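Local coordinates for TATA-box-binding protein (Sulfolobus acidocaldarius, PDB 1MP9), which probably binds the TATA box of archaeal promoters as a general transcription factor, helping RNA polymerase to begin transcription close by, at residues E41-P44 with D45-P48; G73-S76 with T77-I81; L153-S156 with S157-V161. One frame throughout, in Å; residues are numbered along the deposited sequence.

Contact 1: E41-P44 with D45-P48; sequences EYDP and DQFP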
ATOM      1  N   GLU A  41       4.288 -31.473  -4.825  1.00 31.96           N
ATOM      2  CA  GLU A  41       2.922 -31.460  -5.288  1.00 32.88           C
ATOM      3  C   GLU A  41       2.762 -30.819  -6.657  1.00 32.32           C
ATOM      4  O   GLU A  41       3.357 -29.762  -6.937  1.00 32.15           O
ATOM      5  CB  GLU A  41       2.072 -30.719  -4.269  1.00 35.84           C
ATOM      6  CG  GLU A  41       0.596 -30.792  -4.544  1.00 43.07           C
ATOM      7  CD  GLU A  41      -0.214 -30.347  -3.345  1.00 47.15           C
ATOM      8  OE1 GLU A  41      -0.117 -29.188  -2.916  1.00 47.93           O
ATOM      9  OE2 GLU A  41      -1.012 -31.273  -2.781  1.00 48.98           O
ATOM     10  N   TYR A  42       1.944 -31.449  -7.501  1.00 29.59           N
ATOM     11  CA  TYR A  42       1.683 -30.919  -8.831  1.00 27.90           C
ATOM     12  C   TYR A  42       0.301 -31.294  -9.294  1.00 27.98           C
ATOM     13  O   TYR A  42       0.038 -32.444  -9.602  1.00 26.45           O
ATOM     14  CB  TYR A  42       2.694 -31.433  -9.854  1.00 26.79           C
ATOM     15  CG  TYR A  42       2.433 -30.909 -11.251  1.00 25.73           C
ATOM     16  CD1 TYR A  42       2.321 -29.532 -11.494  1.00 23.94           C
ATOM     17  CD2 TYR A  42       2.282 -31.787 -12.331  1.00 25.80           C
ATOM     18  CE1 TYR A  42       2.064 -29.054 -12.774  1.00 24.67           C
ATOM     19  CE2 TYR A  42       2.025 -31.317 -13.624  1.00 24.67           C
ATOM     20  CZ  TYR A  42       1.916 -29.957 -13.836  1.00 24.67           C
ATOM     21  OH  TYR A  42       1.644 -29.496 -15.097  1.00 23.38           O
ATOM     22  N   ASP A  43      -0.590 -30.317  -9.334  1.00 27.23           N
ATOM     23  CA  ASP A  43      -1.949 -30.562  -9.789  1.00 29.59           C
ATOM     24  C   ASP A  43      -2.263 -29.366 -10.670  1.00 28.15           C
ATOM     25  O   ASP A  43      -2.710 -28.330 -10.196  1.00 27.18           O
ATOM     26  CB  ASP A  43      -2.892 -30.642  -8.592  1.00 31.10           C
ATOM     27  CG  ASP A  43      -4.343 -30.775  -9.008  1.00 35.24           C
ATOM     28  OD1 ASP A  43      -4.634 -30.694 -10.233  1.00 33.68           O
ATOM     29  OD2 ASP A  43      -5.191 -30.947  -8.092  1.00 38.04           O
ATOM     30  N   PRO A  44      -2.039 -29.507 -11.982  1.00 28.92           N
ATOM     31  CA  PRO A  44      -2.295 -28.380 -12.868  1.00 30.35           C
ATOM     32  C   PRO A  44      -3.736 -27.907 -12.891  1.00 31.06           C
ATOM     33  O   PRO A  44      -4.012 -26.838 -13.413  1.00 30.81           O
ATOM     34  CB  PRO A  44      -1.753 -28.869 -14.225  1.00 31.04           C
ATOM     35  CG  PRO A  44      -2.038 -30.362 -14.171  1.00 29.51           C
ATOM     36  CD  PRO A  44      -1.720 -30.740 -12.740  1.00 29.95           C
ATOM     37  N   ASP A  45      -4.661 -28.671 -12.318  1.00 32.11           N
ATOM     38  CA  ASP A  45      -6.045 -28.177 -12.279  1.00 33.76           C
ATOM     39  C   ASP A  45      -6.203 -27.136 -11.158  1.00 33.81           C
ATOM     40  O   ASP A  45      -7.170 -26.381 -11.139  1.00 33.87           O
ATOM     41  CB  ASP A  45      -7.054 -29.299 -12.028  1.00 35.20           C
ATOM     42  CG  ASP A  45      -7.212 -30.223 -13.217  1.00 38.57           C
ATOM     43  OD1 ASP A  45      -7.186 -29.736 -14.384  1.00 38.59           O
ATOM     44  OD2 ASP A  45      -7.382 -31.443 -12.973  1.00 41.17           O
ATOM     45  N   GLN A  46      -5.250 -27.097 -10.231  1.00 33.32           N
ATOM     46  CA  GLN A  46      -5.306 -26.156  -9.112  1.00 32.60           C
ATOM     47  C   GLN A  46      -4.274 -25.031  -9.176  1.00 30.62           C
ATOM     48  O   GLN A  46      -4.562 -23.903  -8.800  1.00 28.97           O
ATOM     49  CB  GLN A  46      -5.126 -26.903  -7.801  1.00 35.86           C
ATOM     50  CG  GLN A  46      -6.337 -27.695  -7.355  1.00 42.76           C
ATOM     51  CD  GLN A  46      -6.127 -28.271  -5.964  1.00 47.49           C
ATOM     52  OE1 GLN A  46      -5.227 -29.093  -5.745  1.00 50.36           O
ATOM     53  NE2 GLN A  46      -6.945 -27.832  -5.008  1.00 50.33           N
ATOM     54  N   PHE A  47      -3.062 -25.352  -9.625  1.00 26.93           N
ATOM     55  CA  PHE A  47      -1.991 -24.377  -9.726  1.00 24.87           C
ATOM     56  C   PHE A  47      -1.039 -24.849 -10.813  1.00 24.02           C
ATOM     57  O   PHE A  47      -0.694 -26.021 -10.850  1.00 23.19           O
ATOM     58  CB  PHE A  47      -1.263 -24.264  -8.391  1.00 25.03           C
ATOM     59  CG  PHE A  47      -0.262 -23.146  -8.351  1.00 25.64           C
ATOM     60  CD1 PHE A  47      -0.687 -21.824  -8.307  1.00 25.92           C
ATOM     61  CD2 PHE A  47       1.100 -23.412  -8.384  1.00 25.01           C
ATOM     62  CE1 PHE A  47       0.230 -20.775  -8.296  1.00 26.30           C
ATOM     63  CE2 PHE A  47       2.024 -22.378  -8.372  1.00 24.95           C
ATOM     64  CZ  PHE A  47       1.582 -21.051  -8.328  1.00 25.88           C
ATOM     65  N   PRO A  48      -0.591 -23.935 -11.704  1.00 25.43           N
ATOM     66  CA  PRO A  48       0.320 -24.272 -12.817  1.00 23.58           C
ATOM     67  C   PRO A  48       1.706 -24.757 -12.482  1.00 24.18           C
ATOM     68  O   PRO A  48       2.368 -25.377 -13.333  1.00 24.70           O
ATOM     69  CB  PRO A  48       0.359 -23.008 -13.662  1.00 23.56           C
ATOM     70  CG  PRO A  48       0.079 -21.903 -12.665  1.00 26.71           C
ATOM     71  CD  PRO A  48      -0.846 -22.481 -11.619  1.00 24.13           C
TER
HETATM   72  O   HOH W   1       1.406 -26.636 -15.396  1.00 26.29           O
HETATM   73  O   HOH W   2       0.180 -27.566  -8.922  1.00 24.06           O
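D43 and D45 meet around P44, and these three residues bury the most surface where the chain reverses. The peptide N of D45 donates to D43 OD1 over 2.9 Å, reaching the carboxylate from above its plane. The torsion of D43 explains this bond: with CG anti to the backbone N (chi1 175°), the carboxylate lies beside its own carbonyl carbon and faces the chain ahead. Aspartate suits the place because its side chain is short enough to fold onto an N-H two residues on. Close by, D43 OD1 and D45 OD2 are only 4.0 Å apart, and the D45 N-H probably eases their repulsion.

P44 has no N-H to leave without a partner, and its ring holds phi at a value that a tight turn needs. The ring of P44 lies over one face of the Y42 ring, with CD above its centre. At the edge of the Y42 ring, in plane, sits P48 O; a water bridges it to Y42 OH, 2.6 Å from P48 O. The carbonyl O of D43 takes two donors: Q46 N at 2.8 Å, from above the carbonyl plane, and F47 N at 3.1 Å, almost straight on. A second water accepts from D43 N and lies 2.6 Å from F47 O.

Y42 also meets the ring of Y31 edge-to-face, while F47 and P48 pack on L127 of the second subunit. The D45 N bond is an Asx turn; with D43 O taking Q46 N, a type I beta turn, and F47 N, it completes an Asx motif.

Contact 2: G73-S76 with T77-I81; sequences GAKS and TDELI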
ATOM      1  N   GLY A  73      10.305 -17.320   1.127  1.00 19.60           N
ATOM      2  CA  GLY A  73      10.545 -17.716   2.506  1.00 21.78           C
ATOM      3  C   GLY A  73      11.870 -17.302   3.129  1.00 23.30           C
ATOM      4  O   GLY A  73      11.942 -17.127   4.356  1.00 24.30           O
ATOM      5  N   ALA A  74      12.919 -17.124   2.320  1.00 23.46           N
ATOM      6  CA  ALA A  74      14.232 -16.745   2.866  1.00 24.73           C
ATOM      7  C   ALA A  74      14.187 -15.337   3.468  1.00 25.82           C
ATOM      8  O   ALA A  74      13.470 -14.462   2.959  1.00 25.85           O
ATOM      9  CB  ALA A  74      15.286 -16.802   1.779  1.00 22.99           C
ATOM     10  N   LYS A  75      14.941 -15.116   4.545  1.00 26.94           N
ATOM     11  CA  LYS A  75      14.956 -13.812   5.201  1.00 28.51           C
ATOM     12  C   LYS A  75      16.260 -13.095   5.045  1.00 28.46           C
ATOM     13  O   LYS A  75      16.454 -12.061   5.663  1.00 29.49           O
ATOM     14  CB  LYS A  75      14.608 -13.941   6.685  1.00 29.46           C
ATOM     15  CG  LYS A  75      13.184 -14.403   6.879  1.00 30.58           C
ATOM     16  CD  LYS A  75      12.825 -14.727   8.320  1.00 34.20           C
ATOM     17  CE  LYS A  75      11.411 -15.312   8.363  1.00 37.52           C
ATOM     18  NZ  LYS A  75      10.893 -15.614   9.737  1.00 40.33           N
ATOM     19  N   SER A  76      17.155 -13.657   4.240  1.00 28.75           N
ATOM     20  CA  SER A  76      18.454 -13.051   3.955  1.00 29.86           C
ATOM     21  C   SER A  76      19.013 -13.599   2.637  1.00 30.96           C
ATOM     22  O   SER A  76      18.593 -14.669   2.175  1.00 28.93           O
ATOM     23  CB  SER A  76      19.468 -13.341   5.091  1.00 31.32           C
ATOM     24  OG  SER A  76      19.933 -14.683   5.054  1.00 28.91           O
ATOM     25  N   THR A  77      19.959 -12.879   2.032  1.00 32.24           N
ATOM     26  CA  THR A  77      20.535 -13.342   0.774  1.00 34.77           C
ATOM     27  C   THR A  77      21.245 -14.668   0.994  1.00 35.29           C
ATOM     28  O   THR A  77      21.110 -15.592   0.191  1.00 35.62           O
ATOM     29  CB  THR A  77      21.556 -12.340   0.191  1.00 36.53           C
ATOM     30  OG1 THR A  77      22.645 -12.196   1.105  1.00 39.44           O
ATOM     31  CG2 THR A  77      20.911 -10.988  -0.050  1.00 36.54           C
ATOM     32  N   ASP A  78      22.001 -14.779   2.083  1.00 36.15           N
ATOM     33  CA  ASP A  78      22.691 -16.038   2.358  1.00 35.81           C
ATOM     34  C   ASP A  78      21.705 -17.186   2.468  1.00 34.46           C
ATOM     35  O   ASP A  78      21.940 -18.293   1.939  1.00 33.59           O
ATOM     36  CB  ASP A  78      23.504 -15.949   3.649  1.00 39.32           C
ATOM     37  CG  ASP A  78      24.760 -15.160   3.463  1.00 43.03           C
ATOM     38  OD1 ASP A  78      25.415 -15.368   2.416  1.00 46.93           O
ATOM     39  OD2 ASP A  78      25.098 -14.338   4.340  1.00 45.10           O
ATOM     40  N   GLU A  79      20.594 -16.919   3.146  1.00 32.49           N
ATOM     41  CA  GLU A  79      19.566 -17.928   3.317  1.00 32.82           C
ATOM     42  C   GLU A  79      18.979 -18.306   1.952  1.00 31.55           C
ATOM     43  O   GLU A  79      18.718 -19.485   1.673  1.00 32.03           O
ATOM     44  CB  GLU A  79      18.456 -17.404   4.227  1.00 35.66           C
ATOM     45  CG  GLU A  79      17.857 -18.476   5.147  1.00 40.46           C
ATOM     46  CD  GLU A  79      16.415 -18.174   5.561  1.00 44.03           C
ATOM     47  OE1 GLU A  79      16.157 -17.093   6.156  1.00 42.41           O
ATOM     48  OE2 GLU A  79      15.539 -19.030   5.280  1.00 46.34           O
ATOM     49  N   LEU A  80      18.764 -17.299   1.113  1.00 29.37           N
ATOM     50  CA  LEU A  80      18.218 -17.518  -0.209  1.00 27.65           C
ATOM     51  C   LEU A  80      19.140 -18.420  -1.027  1.00 28.60           C
ATOM     52  O   LEU A  80      18.692 -19.387  -1.630  1.00 27.29           O
ATOM     53  CB  LEU A  80      18.056 -16.182  -0.939  1.00 26.77           C
ATOM     54  CG  LEU A  80      17.615 -16.250  -2.404  1.00 25.45           C
ATOM     55  CD1 LEU A  80      16.296 -16.957  -2.510  1.00 25.07           C
ATOM     56  CD2 LEU A  80      17.496 -14.839  -2.980  1.00 26.28           C
ATOM     57  N   ILE A  81      20.427 -18.074  -1.058  1.00 28.35           N
ATOM     58  CA  ILE A  81      21.410 -18.848  -1.809  1.00 29.11           C
ATOM     59  C   ILE A  81      21.505 -20.278  -1.329  1.00 28.89           C
ATOM     60  O   ILE A  81      21.549 -21.206  -2.139  1.00 30.61           O
ATOM     61  CB  ILE A  81      22.804 -18.161  -1.763  1.00 28.55           C
ATOM     62  CG1 ILE A  81      22.738 -16.871  -2.577  1.00 28.31           C
ATOM     63  CG2 ILE A  81      23.896 -19.094  -2.336  1.00 30.04           C
ATOM     64  CD1 ILE A  81      23.951 -16.014  -2.515  1.00 29.88           C
TER
HETATM   65  O   HOH W   3      13.095 -19.279   6.116  1.00 39.44           O
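S76 turns its hydroxyl between its own backbone N and carbonyl carbon (chi1 75°), and from there OG faces the first turn of the helix and accepts from E79 N at 3.0 Å. E79 answers in the reverse direction. Its first torsion, -144°, lies away from the staggered values, and beyond CG its chain runs extended back beside the loop until OE1 accepts from K75 N at 2.8 Å, the donor standing well above the carboxylate plane.

S76 is therefore the N-cap of helix 77-93. Serine suits it because a short side chain ending in an acceptor can satisfy an early amide that has no helical carbonyl before it. The return bond goes to K75, one residue before the cap, and so differs from a classical capping box, in which the N-cap's own N-H is bound. A negative group near the N-terminus of a helix is probably also favoured by the helix dipole. The first regular helical bond follows, L80 N to S76 O, at 2.8 Å.

A74 points its methyl at the same turn: CB lies 3.6 Å from L80 N and 3.9 Å from L80 CB, a fit for which a small apolar residue is right. A74 and E79 also touch I59 of strand 59-63, so the bend brings the helix up against the sheet. G73, at a positive phi (117°) where a CB would strike the preceding carbonyl O, leaves the strand. A water lies between G73 O and E79 OE2, 2.6 Å from the latter, placed to bridge them.

Contact 3: L153-S156 with S157-V161; sequences LIFS and SGKMV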
ATOM      1  N   LEU A 153       3.646   0.879   4.860  1.00 17.71           N
ATOM      2  CA  LEU A 153       2.461   0.834   5.747  1.00 16.04           C
ATOM      3  C   LEU A 153       3.102   1.402   7.024  1.00 14.72           C
ATOM      4  O   LEU A 153       4.101   0.877   7.485  1.00 13.36           O
ATOM      5  CB  LEU A 153       1.980  -0.596   5.988  1.00 15.49           C
ATOM      6  CG  LEU A 153       1.662  -1.392   4.726  1.00 19.92           C
ATOM      7  CD1 LEU A 153       1.137  -2.765   5.117  1.00 20.44           C
ATOM      8  CD2 LEU A 153       0.595  -0.673   3.895  1.00 18.05           C
ATOM      9  N   ILE A 154       2.549   2.470   7.575  1.00 15.51           N
ATOM     10  CA  ILE A 154       3.129   3.136   8.758  1.00 16.91           C
ATOM     11  C   ILE A 154       2.069   3.217   9.844  1.00 16.84           C
ATOM     12  O   ILE A 154       0.997   3.787   9.643  1.00 15.66           O
ATOM     13  CB  ILE A 154       3.561   4.583   8.391  1.00 17.92           C
ATOM     14  CG1 ILE A 154       4.587   4.536   7.242  1.00 18.34           C
ATOM     15  CG2 ILE A 154       4.142   5.332   9.644  1.00 16.69           C
ATOM     16  CD1 ILE A 154       4.783   5.956   6.628  1.00 20.20           C
ATOM     17  N   PHE A 155       2.377   2.655  11.000  1.00 18.19           N
ATOM     18  CA  PHE A 155       1.416   2.636  12.084  1.00 17.84           C
ATOM     19  C   PHE A 155       1.801   3.629  13.153  1.00 18.11           C
ATOM     20  O   PHE A 155       2.986   4.002  13.306  1.00 18.22           O
ATOM     21  CB  PHE A 155       1.309   1.220  12.653  1.00 19.42           C
ATOM     22  CG  PHE A 155       0.913   0.180  11.625  1.00 20.59           C
ATOM     23  CD1 PHE A 155       1.880  -0.582  10.976  1.00 22.96           C
ATOM     24  CD2 PHE A 155      -0.433  -0.040  11.314  1.00 23.52           C
ATOM     25  CE1 PHE A 155       1.522  -1.551  10.027  1.00 22.43           C
ATOM     26  CE2 PHE A 155      -0.805  -1.012  10.358  1.00 24.29           C
ATOM     27  CZ  PHE A 155       0.190  -1.765   9.716  1.00 22.92           C
ATOM     28  N   SER A 156       0.804   4.044  13.919  1.00 18.03           N
ATOM     29  CA  SER A 156       1.020   5.056  14.936  1.00 17.48           C
ATOM     30  C   SER A 156       2.063   4.637  15.960  1.00 17.09           C
ATOM     31  O   SER A 156       2.745   5.490  16.522  1.00 15.23           O
ATOM     32  CB  SER A 156      -0.315   5.412  15.595  1.00 18.70           C
ATOM     33  OG  SER A 156      -0.737   4.348  16.406  1.00 21.23           O
ATOM     34  N   SER A 157       2.231   3.320  16.152  1.00 18.03           N
ATOM     35  CA  SER A 157       3.207   2.807  17.104  1.00 17.14           C
ATOM     36  C   SER A 157       4.650   2.954  16.613  1.00 18.55           C
ATOM     37  O   SER A 157       5.601   2.707  17.374  1.00 19.29           O
ATOM     38  CB  SER A 157       2.979   1.322  17.323  1.00 18.20           C
ATOM     39  OG  SER A 157       3.306   0.656  16.109  1.00 17.58           O
ATOM     40  N   GLY A 158       4.823   3.298  15.337  1.00 18.08           N
ATOM     41  CA  GLY A 158       6.166   3.414  14.799  1.00 17.61           C
ATOM     42  C   GLY A 158       6.536   2.191  13.979  1.00 19.29           C
ATOM     43  O   GLY A 158       7.586   2.151  13.320  1.00 16.84           O
ATOM     44  N   LYS A 159       5.688   1.170  14.056  1.00 19.20           N
ATOM     45  CA  LYS A 159       5.910  -0.036  13.286  1.00 20.89           C
ATOM     46  C   LYS A 159       5.624   0.284  11.833  1.00 18.77           C
ATOM     47  O   LYS A 159       4.803   1.127  11.520  1.00 16.21           O
ATOM     48  CB  LYS A 159       4.988  -1.145  13.732  1.00 24.84           C
ATOM     49  CG  LYS A 159       5.087  -2.411  12.877  1.00 30.78           C
ATOM     50  CD  LYS A 159       4.228  -3.524  13.466  1.00 36.51           C
ATOM     51  CE  LYS A 159       2.716  -3.285  13.272  1.00 40.91           C
ATOM     52  NZ  LYS A 159       1.875  -4.272  14.040  1.00 43.15           N
ATOM     53  N   MET A 160       6.314  -0.405  10.945  1.00 19.36           N
ATOM     54  CA  MET A 160       6.148  -0.147   9.524  1.00 20.66           C
ATOM     55  C   MET A 160       6.359  -1.423   8.771  1.00 19.30           C
ATOM     56  O   MET A 160       7.076  -2.329   9.234  1.00 19.44           O
ATOM     57  CB  MET A 160       7.239   0.791   8.991  1.00 21.81           C
ATOM     58  CG  MET A 160       7.155   2.261   9.245  1.00 26.63           C
ATOM     59  SD  MET A 160       8.792   2.939   8.683  1.00 29.69           S
ATOM     60  CE  MET A 160       8.667   2.711   6.895  1.00 29.24           C
ATOM     61  N   VAL A 161       5.774  -1.466   7.582  1.00 17.06           N
ATOM     62  CA  VAL A 161       5.980  -2.579   6.692  1.00 17.82           C
ATOM     63  C   VAL A 161       6.500  -1.920   5.389  1.00 19.02           C
ATOM     64  O   VAL A 161       5.977  -0.880   4.938  1.00 19.09           O
ATOM     65  CB  VAL A 161       4.687  -3.326   6.413  1.00 17.12           C
ATOM     66  CG1 VAL A 161       4.930  -4.414   5.350  1.00 16.99           C
ATOM     67  CG2 VAL A 161       4.167  -3.984   7.693  1.00 15.86           C
TER
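G158 N donates to F155 O at 2.8 Å, from above the carbonyl plane, and this bond closes the type I turn between the two strands. F155 N returns a bond to K159 O at 2.9 Å, nearly straight on. Glycine suits position 158 because its positive phi (102°) would press a CB against the carbonyl O before it. S157 OG accepts from K159 N at 3.2 Å, an ST turn.

A type I turn whose fourth residue is a glycine at positive phi is the G1 beta bulge hairpin, here joining strands 150-154 and 159-165 of the saddle-shaped sheet. Beyond the bulge comes I154 with M160, a non-hydrogen-bonded pair, then L153 with V161, hydrogen-bonded by two bonds in the carbonyl planes.

The side chains split by face, all four apolar because both faces are covered. L153 CD1 lies 3.8 Å from V161 CB, on the side opposite the helix, where L153 and V161 also pack on I142 and Q137 of the second subunit; in TBP relatives this concave face meets DNA. I154 CG1 runs alongside M160 CG at 4.0 Å, and both are long enough to touch I178 of helix 168-184. K159, bent at chi3 (73°), brings CE to 3.6 Å from F155 CD1 and NZ over the ring face, 5.0 Å from the F155 centroid, at most a weak cation-pi attraction.

How the contacts relate
All three are local bends, with no element in common and no touch between them. Contacts 1 and 2 belong to the first repeat, their centres about 26 Å apart; contact 3 lies in the second repeat, across the chain's centre from both. Contact 1 is a surface loop between helix 30-36 and strand 50-54, held by backbone bonds, a carboxylate and waters. Contacts 2 and 3 are partly buried. The former starts a helix from a strand, so it pairs polar capping with a small apolar fit; the latter is a hairpin, whose strand bonds leave side chains for both faces of the sheet. Contacts 1 and 3 each reach the second subunit, whereas contact 2 does not.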